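Local coordinates for electron transfer flavoprotein, beta subunit (PDB 7KOE), which binds flavin-adenine dinucleotide and, as one subunit of an electron transfer flavoprotein assembly, probably helps carry electrons between redox partners, at residues K19-T24 with Q134-D139; N46-R51 with I195-N200; I70-P75 with V93-R98. All coordinates share one frame; numbering follows the deposited sequence.

Contact 1 of 3, residues K19-T24 with Q134-D139; sequences KQVPDT and QAVDGD. With FAD (flavin-adenine dinucleotide), chain I.
A salt bridge between K19 and D137, continued by a small apolar patch, holds the loop that follows strand 128-132 against the C-terminal end of strand 13-22, right beside the FAD. K19 reaches out as a fully extended chain, its CG anti to the backbone N (chi1 -167°), and this length carries its ammonium NZ to 2.9 Å from D137 OD1; the hydrogen bond within the ion pair is weak. D137 comes from the opposite direction. On the way the lysine methylenes pass over one face of the adenine near N7A, with K19 CD 3.4 Å from FAD N7A, and rest on the methyl of A135. An alanine in place of K19, lacking everything beyond CB, would probably leave the D137 carboxylate without its positive mate and the adenine face less covered.

The fold is the Rossmann-like alpha/beta arrangement of the HUP clan, in which loops at the C-terminal ends of parallel strands receive the nucleotide. Residues 134-139 form such a loop before helix 143-150: A135 N donates to FAD O1A at 3.2 Å and 164°, a bond from the backbone, while its small methyl is consistent with the close approach of the pyrophosphate.

Beyond the charged pair, branched residues close the join. V21 CG1 meets V136 CB at 3.8 Å, the two valines crossing at about a right angle, and V136 CG1 lies 3.7 Å from T24 CG2. The D137 carboxylate borders this patch, with V21 CG2 near OD1, and P22 CD approaches OD2 at 3.4 Å. N46 also touches V136, and F143 of the Electron transfer flavoprotein chain packs on both T24 and D137.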
loop_
_atom_site.group_PDB
_atom_site.type_symbol
_atom_site.label_atom_id
_atom_site.label_comp_id
_atom_site.label_asym_id
_atom_site.label_seq_id
_atom_site.Cartn_x
_atom_site.Cartn_y
_atom_site.Cartn_z
ATOM N N LYS A 19 34.054 13.768 19.415
ATOM C CA LYS A 19 33.057 12.834 18.920
ATOM C C LYS A 19 32.044 13.578 18.071
ATOM O O LYS A 19 31.541 14.629 18.478
ATOM C CB LYS A 19 32.350 12.118 20.067
ATOM C CG LYS A 19 31.534 10.927 19.625
ATOM C CD LYS A 19 30.503 10.564 20.655
ATOM C CE LYS A 19 29.569 9.495 20.150
ATOM N NZ LYS A 19 28.381 9.383 21.025
ATOM N N GLN A 20 31.741 13.031 16.901
ATOM C CA GLN A 20 30.697 13.595 16.062
ATOM C C GLN A 20 29.336 13.218 16.623
ATOM O O GLN A 20 29.008 12.035 16.739
ATOM C CB GLN A 20 30.841 13.105 14.630
ATOM C CG GLN A 20 30.098 13.958 13.643
ATOM C CD GLN A 20 29.872 13.258 12.336
ATOM O OE1 GLN A 20 29.684 12.045 12.296
ATOM N NE2 GLN A 20 29.886 14.017 11.252
ATOM N N VAL A 21 28.546 14.225 16.968
ATOM C CA VAL A 21 27.297 14.047 17.698
ATOM C C VAL A 21 26.204 14.685 16.850
ATOM O O VAL A 21 26.457 15.721 16.224
ATOM C CB VAL A 21 27.411 14.669 19.102
ATOM C CG1 VAL A 21 26.076 14.786 19.801
ATOM C CG2 VAL A 21 28.367 13.866 19.950
ATOM N N PRO A 22 25.014 14.090 16.743
ATOM C CA PRO A 22 23.905 14.776 16.068
ATOM C C PRO A 22 23.496 16.038 16.812
ATOM O O PRO A 22 23.679 16.156 18.023
ATOM C CB PRO A 22 22.783 13.735 16.083
ATOM C CG PRO A 22 23.472 12.438 16.243
ATOM C CD PRO A 22 24.678 12.698 17.076
ATOM N N ASP A 23 22.947 16.998 16.073
ATOM C CA ASP A 23 22.575 18.261 16.692
ATOM C C ASP A 23 21.320 18.076 17.527
ATOM O O ASP A 23 20.200 18.206 17.026
ATOM C CB ASP A 23 22.365 19.351 15.645
ATOM C CG ASP A 23 22.120 20.710 16.268
ATOM O OD1 ASP A 23 23.100 21.434 16.533
ATOM O OD2 ASP A 23 20.944 21.055 16.497
ATOM N N THR A 24 21.510 17.781 18.812
ATOM C CA THR A 24 20.422 17.393 19.698
ATOM C C THR A 24 19.539 18.553 20.122
ATOM O O THR A 24 18.511 18.315 20.763
ATOM C CB THR A 24 20.993 16.719 20.932
ATOM O OG1 THR A 24 21.957 17.598 21.517
ATOM C CG2 THR A 24 21.653 15.412 20.550
ATOM N N GLN A 134 30.757 15.122 28.330
ATOM C CA GLN A 134 29.786 14.149 27.870
ATOM C C GLN A 134 29.605 14.308 26.374
ATOM O O GLN A 134 29.661 15.418 25.846
ATOM C CB GLN A 134 28.430 14.339 28.551
ATOM C CG GLN A 134 28.169 13.480 29.754
ATOM C CD GLN A 134 26.805 13.748 30.330
ATOM O OE1 GLN A 134 26.022 14.501 29.759
ATOM N NE2 GLN A 134 26.511 13.139 31.468
ATOM N N ALA A 135 29.368 13.196 25.694
ATOM C CA ALA A 135 28.680 13.267 24.419
ATOM C C ALA A 135 27.204 13.503 24.689
ATOM O O ALA A 135 26.749 13.410 25.827
ATOM C CB ALA A 135 28.874 11.987 23.618
ATOM N N VAL A 136 26.445 13.820 23.647
ATOM C CA VAL A 136 25.028 14.036 23.899
ATOM C C VAL A 136 24.196 12.839 23.449
ATOM O O VAL A 136 23.162 12.548 24.062
ATOM C CB VAL A 136 24.535 15.337 23.246
ATOM C CG1 VAL A 136 23.218 15.755 23.865
ATOM C CG2 VAL A 136 25.550 16.432 23.410
ATOM N N ASP A 137 24.642 12.097 22.442
ATOM C CA ASP A 137 24.019 10.824 22.110
ATOM C C ASP A 137 24.640 9.741 22.985
ATOM O O ASP A 137 25.820 9.405 22.832
ATOM C CB ASP A 137 24.177 10.503 20.624
ATOM C CG ASP A 137 25.576 10.751 20.119
ATOM O OD1 ASP A 137 26.330 11.446 20.822
ATOM O OD2 ASP A 137 25.927 10.237 19.035
ATOM N N GLY A 138 23.854 9.203 23.909
ATOM C CA GLY A 138 24.407 8.308 24.904
ATOM C C GLY A 138 25.322 9.052 25.851
ATOM O O GLY A 138 26.532 8.828 25.864
ATOM N N ASP A 139 24.751 9.952 26.646
ATOM C CA ASP A 139 25.520 10.833 27.521
ATOM C C ASP A 139 26.028 10.064 28.741
ATOM O O ASP A 139 25.544 10.210 29.865
ATOM C CB ASP A 139 24.672 12.040 27.904
ATOM C CG ASP A 139 23.278 11.659 28.363
ATOM O OD1 ASP A 139 22.949 10.456 28.336
ATOM O OD2 ASP A 139 22.506 12.567 28.738
HETATM P PA FAD I . 31.250 10.090 26.311
HETATM O O1A FAD I . 30.393 10.686 27.374
HETATM O O2A FAD I . 32.157 8.965 26.670
HETATM O O5B FAD I . 32.105 11.244 25.609
HETATM C C5B FAD I . 33.124 11.897 26.398
HETATM C C4B FAD I . 34.204 12.417 25.485
HETATM O O4B FAD I . 35.003 11.307 25.006
HETATM C C3B FAD I . 33.740 13.113 24.204
HETATM O O3B FAD I . 33.421 14.479 24.432
HETATM C C2B FAD I . 34.994 12.973 23.341
HETATM O O2B FAD I . 35.993 13.909 23.680
HETATM C C1B FAD I . 35.425 11.551 23.683
HETATM N N9A FAD I . 34.811 10.562 22.818
HETATM C C8A FAD I . 33.583 9.980 22.952
HETATM N N7A FAD I . 33.318 9.131 21.989
HETATM C C5A FAD I . 34.440 9.166 21.173
HETATM C C6A FAD I . 34.777 8.495 19.984
HETATM N N6A FAD I . 33.982 7.620 19.377
HETATM N N1A FAD I . 35.981 8.776 19.432
HETATM C C2A FAD I . 36.775 9.661 20.044
HETATM N N3A FAD I . 36.565 10.348 21.161
HETATM C C4A FAD I . 35.365 10.050 21.679
HETATM N N1 FAD I . 28.125 2.920 25.861
HETATM C C2 FAD I . 28.421 2.590 27.135
HETATM O O2 FAD I . 29.571 2.304 27.461
HETATM N N3 FAD I . 27.479 2.560 28.107
HETATM C C4 FAD I . 26.166 2.862 27.852
HETATM O O4 FAD I . 25.349 2.824 28.758
HETATM C C4X FAD I . 25.813 3.208 26.540
HETATM N N5 FAD I . 24.565 3.496 26.284
HETATM C C5X FAD I . 24.249 3.828 24.993
HETATM C C6 FAD I . 22.911 4.137 24.695
HETATM C C7 FAD I . 22.521 4.476 23.424
HETATM C C7M FAD I . 21.077 4.800 23.138
HETATM C C8 FAD I . 23.484 4.518 22.390
HETATM C C8M FAD I . 23.080 4.889 20.987
HETATM C C9 FAD I . 24.801 4.219 22.670
HETATM C C9A FAD I . 25.210 3.869 23.966
HETATM N N10 FAD I . 26.528 3.559 24.281
HETATM C C10 FAD I . 26.877 3.217 25.571
HETATM C "C1'" FAD I . 27.560 3.594 23.230
HETATM C "C2'" FAD I . 28.663 4.585 23.544
HETATM O "O2'" FAD I . 28.210 5.906 23.292
HETATM C "C3'" FAD I . 29.904 4.323 22.689
HETATM O "O3'" FAD I . 30.609 3.215 23.230
HETATM C "C4'" FAD I . 30.840 5.530 22.587
HETATM O "O4'" FAD I . 32.159 5.104 22.240
HETATM C "C5'" FAD I . 30.900 6.324 23.870
HETATM O "O5'" FAD I . 30.226 7.596 23.684
HETATM P P FAD I . 29.468 8.260 24.925
HETATM O O1P FAD I . 28.064 8.575 24.533
HETATM O O2P FAD I . 29.692 7.384 26.108
HETATM O O3P FAD I . 30.300 9.610 25.118
#

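Contact 2 of 3, residues N46-R51 with I195-N200; sequences NPDDER and ITDELN. With FAD (flavin-adenine dinucleotide), chain I.
R51, in the first turns of helix 47-63, lays its side chain along the backbone of residues 195-200, and the tight part of the contact is its stem. R51 CB packs on I195 CG2 at 4.0 Å, and R51 CG lies 3.3 Å from T196 O. A bend at chi2 (-67°) turns the chain so that R51 NE donates to D197 O, 3.0 Å away. The bond uses a lone pair in the carbonyl plane, although the oxygen is tilted 25° from the guanidinium plane. Arginine suits the place, since its CB packs on I195, while CG and CD run past the carbonyls of T196 and N200 and NE serves that of D197. I195 continues inward onto L55 and V159, and T196 OG1 is bonded to V159 O.

In this alpha/beta fold helix 47-63 begins beside the FAD ribose, N46 and D49 being FAD-binding residues, and residues 195-200 leave the end of strand 191-195. N46 O takes D49 N at 2.8 Å in the opening turn.

Toward the looser rim, where D197 is partly exposed, the grip is electrostatic. D197 OD2 stands 3.8 Å above one face of the R51 guanidinium, offset toward the rim of the group, a long ion pair at which no N-H points. From the buried side the D48 carboxylate comes close to that of D197, which may favour a proton on one of them; D48 OD2 has a weak bond from Q134 N.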
loop_
_atom_site.group_PDB
_atom_site.type_symbol
_atom_site.label_atom_id
_atom_site.label_comp_id
_atom_site.label_asym_id
_atom_site.label_seq_id
_atom_site.Cartn_x
_atom_site.Cartn_y
_atom_site.Cartn_z
ATOM N N ASN A 46 30.605 17.434 19.321
ATOM C CA ASN A 46 30.021 17.478 20.646
ATOM C C ASN A 46 30.312 18.837 21.274
ATOM O O ASN A 46 31.466 19.285 21.250
ATOM C CB ASN A 46 30.605 16.355 21.490
ATOM C CG ASN A 46 30.009 16.285 22.858
ATOM O OD1 ASN A 46 28.799 16.356 23.021
ATOM N ND2 ASN A 46 30.858 16.141 23.865
ATOM N N PRO A 47 29.301 19.540 21.794
ATOM C CA PRO A 47 29.537 20.890 22.328
ATOM C C PRO A 47 30.408 20.929 23.569
ATOM O O PRO A 47 30.977 21.984 23.863
ATOM C CB PRO A 47 28.122 21.395 22.632
ATOM C CG PRO A 47 27.243 20.588 21.762
ATOM C CD PRO A 47 27.867 19.239 21.687
ATOM N N ASP A 48 30.532 19.825 24.309
ATOM C CA ASP A 48 31.548 19.749 25.351
ATOM C C ASP A 48 32.953 19.666 24.775
ATOM O O ASP A 48 33.913 19.992 25.475
ATOM C CB ASP A 48 31.299 18.544 26.257
ATOM C CG ASP A 48 30.131 18.742 27.207
ATOM O OD1 ASP A 48 29.899 19.886 27.642
ATOM O OD2 ASP A 48 29.444 17.751 27.522
ATOM N N ASP A 49 33.092 19.232 23.521
ATOM C CA ASP A 49 34.396 19.107 22.886
ATOM C C ASP A 49 34.818 20.344 22.120
ATOM O O ASP A 49 36.003 20.474 21.806
ATOM C CB ASP A 49 34.421 17.909 21.937
ATOM C CG ASP A 49 34.503 16.607 22.671
ATOM O OD1 ASP A 49 35.622 16.235 23.066
ATOM O OD2 ASP A 49 33.466 15.958 22.874
ATOM N N GLU A 50 33.890 21.246 21.803
ATOM C CA GLU A 50 34.298 22.530 21.247
ATOM C C GLU A 50 35.030 23.368 22.283
ATOM O O GLU A 50 35.891 24.177 21.928
ATOM C CB GLU A 50 33.085 23.282 20.708
ATOM C CG GLU A 50 32.534 22.719 19.415
ATOM C CD GLU A 50 31.131 23.208 19.114
ATOM O OE1 GLU A 50 30.745 24.275 19.637
ATOM O OE2 GLU A 50 30.410 22.526 18.358
ATOM N N ARG A 51 34.709 23.182 23.564
ATOM C CA ARG A 51 35.475 23.827 24.621
ATOM C C ARG A 51 36.828 23.162 24.801
ATOM O O ARG A 51 37.793 23.819 25.203
ATOM C CB ARG A 51 34.695 23.800 25.932
ATOM C CG ARG A 51 33.204 23.996 25.774
ATOM C CD ARG A 51 32.890 25.390 25.298
ATOM N NE ARG A 51 31.533 25.809 25.626
ATOM C CZ ARG A 51 30.465 25.528 24.890
ATOM N NH1 ARG A 51 30.587 24.817 23.781
ATOM N NH2 ARG A 51 29.272 25.955 25.268
ATOM N N ILE A 195 36.570 18.270 29.821
ATOM C CA ILE A 195 36.214 19.683 29.817
ATOM C C ILE A 195 34.702 19.836 29.782
ATOM O O ILE A 195 34.010 19.116 29.055
ATOM C CB ILE A 195 36.870 20.391 28.617
ATOM C CG1 ILE A 195 38.331 19.969 28.477
ATOM C CG2 ILE A 195 36.779 21.880 28.760
ATOM C CD1 ILE A 195 39.212 20.411 29.604
ATOM N N THR A 196 34.187 20.781 30.565
ATOM C CA THR A 196 32.775 21.119 30.562
ATOM C C THR A 196 32.493 22.260 29.588
ATOM O O THR A 196 33.372 22.728 28.865
ATOM C CB THR A 196 32.316 21.506 31.963
ATOM O OG1 THR A 196 33.085 22.621 32.422
ATOM C CG2 THR A 196 32.488 20.354 32.913
ATOM N N ASP A 197 31.240 22.722 29.578
ATOM C CA ASP A 197 30.868 23.878 28.773
ATOM C C ASP A 197 31.375 25.180 29.369
ATOM O O ASP A 197 31.574 26.153 28.637
ATOM C CB ASP A 197 29.349 23.978 28.632
ATOM C CG ASP A 197 28.728 22.730 28.058
ATOM O OD1 ASP A 197 28.101 21.973 28.829
ATOM O OD2 ASP A 197 28.850 22.506 26.835
ATOM N N GLU A 198 31.583 25.224 30.681
ATOM C CA GLU A 198 31.843 26.476 31.372
ATOM C C GLU A 198 33.309 26.873 31.366
ATOM O O GLU A 198 33.662 27.862 32.014
ATOM C CB GLU A 198 31.346 26.403 32.818
ATOM C CG GLU A 198 29.838 26.282 32.970
ATOM C CD GLU A 198 29.365 24.843 33.012
ATOM O OE1 GLU A 198 30.222 23.938 33.052
ATOM O OE2 GLU A 198 28.138 24.616 33.003
ATOM N N LEU A 199 34.171 26.134 30.665
ATOM C CA LEU A 199 35.589 26.476 30.662
ATOM C C LEU A 199 35.843 27.749 29.870
ATOM O O LEU A 199 36.437 28.704 30.382
ATOM C CB LEU A 199 36.421 25.330 30.098
ATOM C CG LEU A 199 37.913 25.659 30.153
ATOM C CD1 LEU A 199 38.494 25.231 31.467
ATOM C CD2 LEU A 199 38.674 25.025 29.025
ATOM N N ASN A 200 35.392 27.783 28.623
ATOM C CA ASN A 200 35.574 28.946 27.774
ATOM C C ASN A 200 34.414 29.008 26.794
ATOM O O ASN A 200 33.466 28.222 26.875
ATOM C CB ASN A 200 36.945 28.888 27.087
ATOM C CG ASN A 200 37.256 27.525 26.497
ATOM O OD1 ASN A 200 36.368 26.722 26.234
ATOM N ND2 ASN A 200 38.539 27.241 26.335
HETATM P PA FAD I . 31.250 10.090 26.311
HETATM O O1A FAD I . 30.393 10.686 27.374
HETATM O O2A FAD I . 32.157 8.965 26.670
HETATM O O5B FAD I . 32.105 11.244 25.609
HETATM C C5B FAD I . 33.124 11.897 26.398
HETATM C C4B FAD I . 34.204 12.417 25.485
HETATM O O4B FAD I . 35.003 11.307 25.006
HETATM C C3B FAD I . 33.740 13.113 24.204
HETATM O O3B FAD I . 33.421 14.479 24.432
HETATM C C2B FAD I . 34.994 12.973 23.341
HETATM O O2B FAD I . 35.993 13.909 23.680
HETATM C C1B FAD I . 35.425 11.551 23.683
HETATM N N9A FAD I . 34.811 10.562 22.818
HETATM C C8A FAD I . 33.583 9.980 22.952
HETATM N N7A FAD I . 33.318 9.131 21.989
HETATM C C5A FAD I . 34.440 9.166 21.173
HETATM C C6A FAD I . 34.777 8.495 19.984
HETATM N N6A FAD I . 33.982 7.620 19.377
HETATM N N1A FAD I . 35.981 8.776 19.432
HETATM C C2A FAD I . 36.775 9.661 20.044
HETATM N N3A FAD I . 36.565 10.348 21.161
HETATM C C4A FAD I . 35.365 10.050 21.679
HETATM N N1 FAD I . 28.125 2.920 25.861
HETATM C C2 FAD I . 28.421 2.590 27.135
HETATM O O2 FAD I . 29.571 2.304 27.461
HETATM N N3 FAD I . 27.479 2.560 28.107
HETATM C C4 FAD I . 26.166 2.862 27.852
HETATM O O4 FAD I . 25.349 2.824 28.758
HETATM C C4X FAD I . 25.813 3.208 26.540
HETATM N N5 FAD I . 24.565 3.496 26.284
HETATM C C5X FAD I . 24.249 3.828 24.993
HETATM C C6 FAD I . 22.911 4.137 24.695
HETATM C C7 FAD I . 22.521 4.476 23.424
HETATM C C7M FAD I . 21.077 4.800 23.138
HETATM C C8 FAD I . 23.484 4.518 22.390
HETATM C C8M FAD I . 23.080 4.889 20.987
HETATM C C9 FAD I . 24.801 4.219 22.670
HETATM C C9A FAD I . 25.210 3.869 23.966
HETATM N N10 FAD I . 26.528 3.559 24.281
HETATM C C10 FAD I . 26.877 3.217 25.571
HETATM C "C1'" FAD I . 27.560 3.594 23.230
HETATM C "C2'" FAD I . 28.663 4.585 23.544
HETATM O "O2'" FAD I . 28.210 5.906 23.292
HETATM C "C3'" FAD I . 29.904 4.323 22.689
HETATM O "O3'" FAD I . 30.609 3.215 23.230
HETATM C "C4'" FAD I . 30.840 5.530 22.587
HETATM O "O4'" FAD I . 32.159 5.104 22.240
HETATM C "C5'" FAD I . 30.900 6.324 23.870
HETATM O "O5'" FAD I . 30.226 7.596 23.684
HETATM P P FAD I . 29.468 8.260 24.925
HETATM O O1P FAD I . 28.064 8.575 24.533
HETATM O O2P FAD I . 29.692 7.384 26.108
HETATM O O3P FAD I . 30.300 9.610 25.118
#

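Contact 3 of 3, residues I70-P75 with V93-R98; sequences ITMGPP and VHLSDR. With FAD (flavin-adenine dinucleotide), chain I.
T71 and L95 join two parallel strands through the backbone. T71 N donates to V93 O at 3.1 Å, and T71 O in turn accepts L95 N at 2.8 Å in a nearly straight bond (175°), so one residue uses both its backbone polar atoms on the neighbouring strand. The strand axes run 4.8 Å apart and 14° from parallel.

Side chains alternate between the two faces of the sheet. On the face of I70, M72, V93 and L95, I70 and V93 lie side by side, with I70 CG1 3.8 Å from V93 CG1, while L95 CD1 fits between I70 CD1 and M72 CB. Apolar residues, mostly branched, suit this buried surface, which helix 105-119 covers with T111 and L112 on L95. The opposite face carries T71 and H94. With CG anti to the backbone N (chi1 -159°), the imidazole swings toward the first strand and presents an edge to it: H94 CD2 stands 3.3 Å from T71 O, and P74 O too lies in the ring plane. S96 CB sits over the ring centre, 3.5 Å above it. L81 of helix 78-85 lies on both T71 and H94, and T71 OG1 is bonded to I18 O of strand 13-22.

That helix completes a beta-alpha-beta crossover, strand 66-72, helix 78-85, strand 91-95, and the first strand ends at the cofactor. There M72 N donates to FAD N1A at 3.0 Å, and FAD N6A donates a hydrogen bond to M72 O. The backbone thus offers one donor and one acceptor to the N1A and N6A side of the base, a pattern that matches adenine, whereas guanine, with a protonated N1 and an oxygen at position 6, would present the reverse.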
loop_
_atom_site.group_PDB
_atom_site.type_symbol
_atom_site.label_atom_id
_atom_site.label_comp_id
_atom_site.label_asym_id
_atom_site.label_seq_id
_atom_site.Cartn_x
_atom_site.Cartn_y
_atom_site.Cartn_z
ATOM N N ILE A 70 41.528 13.321 17.439
ATOM C CA ILE A 70 41.277 11.941 17.054
ATOM C C ILE A 70 39.794 11.639 17.227
ATOM O O ILE A 70 39.149 12.133 18.158
ATOM C CB ILE A 70 42.176 10.972 17.860
ATOM C CG1 ILE A 70 42.014 9.524 17.404
ATOM C CG2 ILE A 70 41.953 11.100 19.352
ATOM C CD1 ILE A 70 42.956 8.583 18.079
ATOM N N THR A 71 39.237 10.881 16.287
ATOM C CA THR A 71 37.844 10.468 16.347
ATOM C C THR A 71 37.732 9.028 15.888
ATOM O O THR A 71 38.226 8.674 14.815
ATOM C CB THR A 71 36.953 11.357 15.476
ATOM O OG1 THR A 71 37.156 12.725 15.829
ATOM C CG2 THR A 71 35.488 11.015 15.677
ATOM N N MET A 72 37.098 8.204 16.706
ATOM C CA MET A 72 36.695 6.857 16.328
ATOM C C MET A 72 35.213 6.935 15.994
ATOM O O MET A 72 34.370 7.018 16.889
ATOM C CB MET A 72 36.971 5.867 17.453
ATOM C CG MET A 72 36.533 4.453 17.155
ATOM S SD MET A 72 35.866 3.613 18.598
ATOM C CE MET A 72 34.136 4.041 18.474
ATOM N N GLY A 73 34.892 6.935 14.706
ATOM C CA GLY A 73 33.520 7.076 14.295
ATOM C C GLY A 73 33.244 6.570 12.897
ATOM O O GLY A 73 34.066 5.884 12.283
ATOM N N PRO A 74 32.069 6.906 12.369
ATOM C CA PRO A 74 31.696 6.498 11.010
ATOM C C PRO A 74 32.523 7.233 9.970
ATOM O O PRO A 74 33.257 8.172 10.311
ATOM C CB PRO A 74 30.211 6.895 10.930
ATOM C CG PRO A 74 29.769 7.020 12.336
ATOM C CD PRO A 74 30.946 7.553 13.064
ATOM N N PRO A 75 32.451 6.840 8.691
ATOM C CA PRO A 75 33.145 7.620 7.651
ATOM C C PRO A 75 32.609 9.029 7.461
ATOM O O PRO A 75 33.321 9.872 6.906
ATOM C CB PRO A 75 32.942 6.774 6.388
ATOM C CG PRO A 75 32.789 5.402 6.890
ATOM C CD PRO A 75 32.035 5.521 8.176
ATOM N N VAL A 93 43.106 12.801 13.061
ATOM C CA VAL A 93 43.312 11.367 12.931
ATOM C C VAL A 93 41.952 10.694 12.985
ATOM O O VAL A 93 41.178 10.923 13.919
ATOM C CB VAL A 93 44.244 10.829 14.035
ATOM C CG1 VAL A 93 44.072 9.345 14.215
ATOM C CG2 VAL A 93 45.685 11.149 13.710
ATOM N N HIS A 94 41.652 9.884 11.983
ATOM C CA HIS A 94 40.388 9.176 11.916
ATOM C C HIS A 94 40.618 7.694 12.160
ATOM O O HIS A 94 41.486 7.085 11.533
ATOM C CB HIS A 94 39.716 9.391 10.565
ATOM C CG HIS A 94 38.244 9.145 10.584
ATOM N ND1 HIS A 94 37.472 9.167 9.445
ATOM C CD2 HIS A 94 37.402 8.863 11.604
ATOM C CE1 HIS A 94 36.218 8.913 9.762
ATOM N NE2 HIS A 94 36.148 8.723 11.067
ATOM N N LEU A 95 39.850 7.123 13.076
ATOM C CA LEU A 95 39.822 5.683 13.293
ATOM C C LEU A 95 38.540 5.194 12.636
ATOM O O LEU A 95 37.516 5.015 13.293
ATOM C CB LEU A 95 39.871 5.341 14.772
ATOM C CG LEU A 95 40.896 6.096 15.612
ATOM C CD1 LEU A 95 40.705 5.755 17.066
ATOM C CD2 LEU A 95 42.304 5.768 15.167
ATOM N N SER A 96 38.600 4.979 11.327
ATOM C CA SER A 96 37.422 4.649 10.539
ATOM C C SER A 96 37.505 3.201 10.093
ATOM O O SER A 96 38.359 2.849 9.270
ATOM C CB SER A 96 37.286 5.568 9.325
ATOM O OG SER A 96 36.142 5.217 8.565
ATOM N N ASP A 97 36.609 2.381 10.630
ATOM C CA ASP A 97 36.485 0.967 10.319
ATOM C C ASP A 97 35.167 0.506 10.917
ATOM O O ASP A 97 34.777 0.953 11.998
ATOM C CB ASP A 97 37.647 0.155 10.894
ATOM C CG ASP A 97 37.847 -1.156 10.181
ATOM O OD1 ASP A 97 37.061 -1.461 9.260
ATOM O OD2 ASP A 97 38.793 -1.888 10.540
ATOM N N ARG A 98 34.480 -0.398 10.214
ATOM C CA ARG A 98 33.283 -0.977 10.813
ATOM C C ARG A 98 33.613 -2.191 11.665
ATOM O O ARG A 98 32.701 -2.844 12.179
ATOM C CB ARG A 98 32.251 -1.332 9.747
ATOM C CG ARG A 98 32.698 -2.346 8.727
ATOM C CD ARG A 98 31.560 -2.639 7.768
ATOM N NE ARG A 98 31.084 -1.428 7.103
ATOM C CZ ARG A 98 31.597 -0.932 5.981
ATOM N NH1 ARG A 98 31.092 0.175 5.455
ATOM N NH2 ARG A 98 32.615 -1.541 5.385
HETATM P PA FAD I . 31.250 10.090 26.311
HETATM O O1A FAD I . 30.393 10.686 27.374
HETATM O O2A FAD I . 32.157 8.965 26.670
HETATM O O5B FAD I . 32.105 11.244 25.609
HETATM C C5B FAD I . 33.124 11.897 26.398
HETATM C C4B FAD I . 34.204 12.417 25.485
HETATM O O4B FAD I . 35.003 11.307 25.006
HETATM C C3B FAD I . 33.740 13.113 24.204
HETATM O O3B FAD I . 33.421 14.479 24.432
HETATM C C2B FAD I . 34.994 12.973 23.341
HETATM O O2B FAD I . 35.993 13.909 23.680
HETATM C C1B FAD I . 35.425 11.551 23.683
HETATM N N9A FAD I . 34.811 10.562 22.818
HETATM C C8A FAD I . 33.583 9.980 22.952
HETATM N N7A FAD I . 33.318 9.131 21.989
HETATM C C5A FAD I . 34.440 9.166 21.173
HETATM C C6A FAD I . 34.777 8.495 19.984
HETATM N N6A FAD I . 33.982 7.620 19.377
HETATM N N1A FAD I . 35.981 8.776 19.432
HETATM C C2A FAD I . 36.775 9.661 20.044
HETATM N N3A FAD I . 36.565 10.348 21.161
HETATM C C4A FAD I . 35.365 10.050 21.679
HETATM N N1 FAD I . 28.125 2.920 25.861
HETATM C C2 FAD I . 28.421 2.590 27.135
HETATM O O2 FAD I . 29.571 2.304 27.461
HETATM N N3 FAD I . 27.479 2.560 28.107
HETATM C C4 FAD I . 26.166 2.862 27.852
HETATM O O4 FAD I . 25.349 2.824 28.758
HETATM C C4X FAD I . 25.813 3.208 26.540
HETATM N N5 FAD I . 24.565 3.496 26.284
HETATM C C5X FAD I . 24.249 3.828 24.993
HETATM C C6 FAD I . 22.911 4.137 24.695
HETATM C C7 FAD I . 22.521 4.476 23.424
HETATM C C7M FAD I . 21.077 4.800 23.138
HETATM C C8 FAD I . 23.484 4.518 22.390
HETATM C C8M FAD I . 23.080 4.889 20.987
HETATM C C9 FAD I . 24.801 4.219 22.670
HETATM C C9A FAD I . 25.210 3.869 23.966
HETATM N N10 FAD I . 26.528 3.559 24.281
HETATM C C10 FAD I . 26.877 3.217 25.571
HETATM C "C1'" FAD I . 27.560 3.594 23.230
HETATM C "C2'" FAD I . 28.663 4.585 23.544
HETATM O "O2'" FAD I . 28.210 5.906 23.292
HETATM C "C3'" FAD I . 29.904 4.323 22.689
HETATM O "O3'" FAD I . 30.609 3.215 23.230
HETATM C "C4'" FAD I . 30.840 5.530 22.587
HETATM O "O4'" FAD I . 32.159 5.104 22.240
HETATM C "C5'" FAD I . 30.900 6.324 23.870
HETATM O "O5'" FAD I . 30.226 7.596 23.684
HETATM P P FAD I . 29.468 8.260 24.925
HETATM O O1P FAD I . 28.064 8.575 24.533
HETATM O O2P FAD I . 29.692 7.384 26.108
HETATM O O3P FAD I . 30.300 9.610 25.118
#

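How the contacts relate
From the N terminus, K19-T24 opens contact 1 at the end of strand 13-22, and N46-R51 soon opens contact 2 at the start of helix 47-63. Contact 3 begins at I70-P75 and closes early, at V93-R98, after a single helix; it is nested inside the loops of both others. Q134-D139 then closes contact 1, and I195-N200 closes contact 2 after strand 191-195, so these two cross. They also touch: K19 O meets N46 N, and Q134 O meets N46 ND2, both probable hydrogen bonds. Contact 3 lies apart, joined to contact 1 through neighbouring strands 13-22 and 66-72. All three contacts reach FAD: pyrophosphate and adenine, ribose, and adenine in turn.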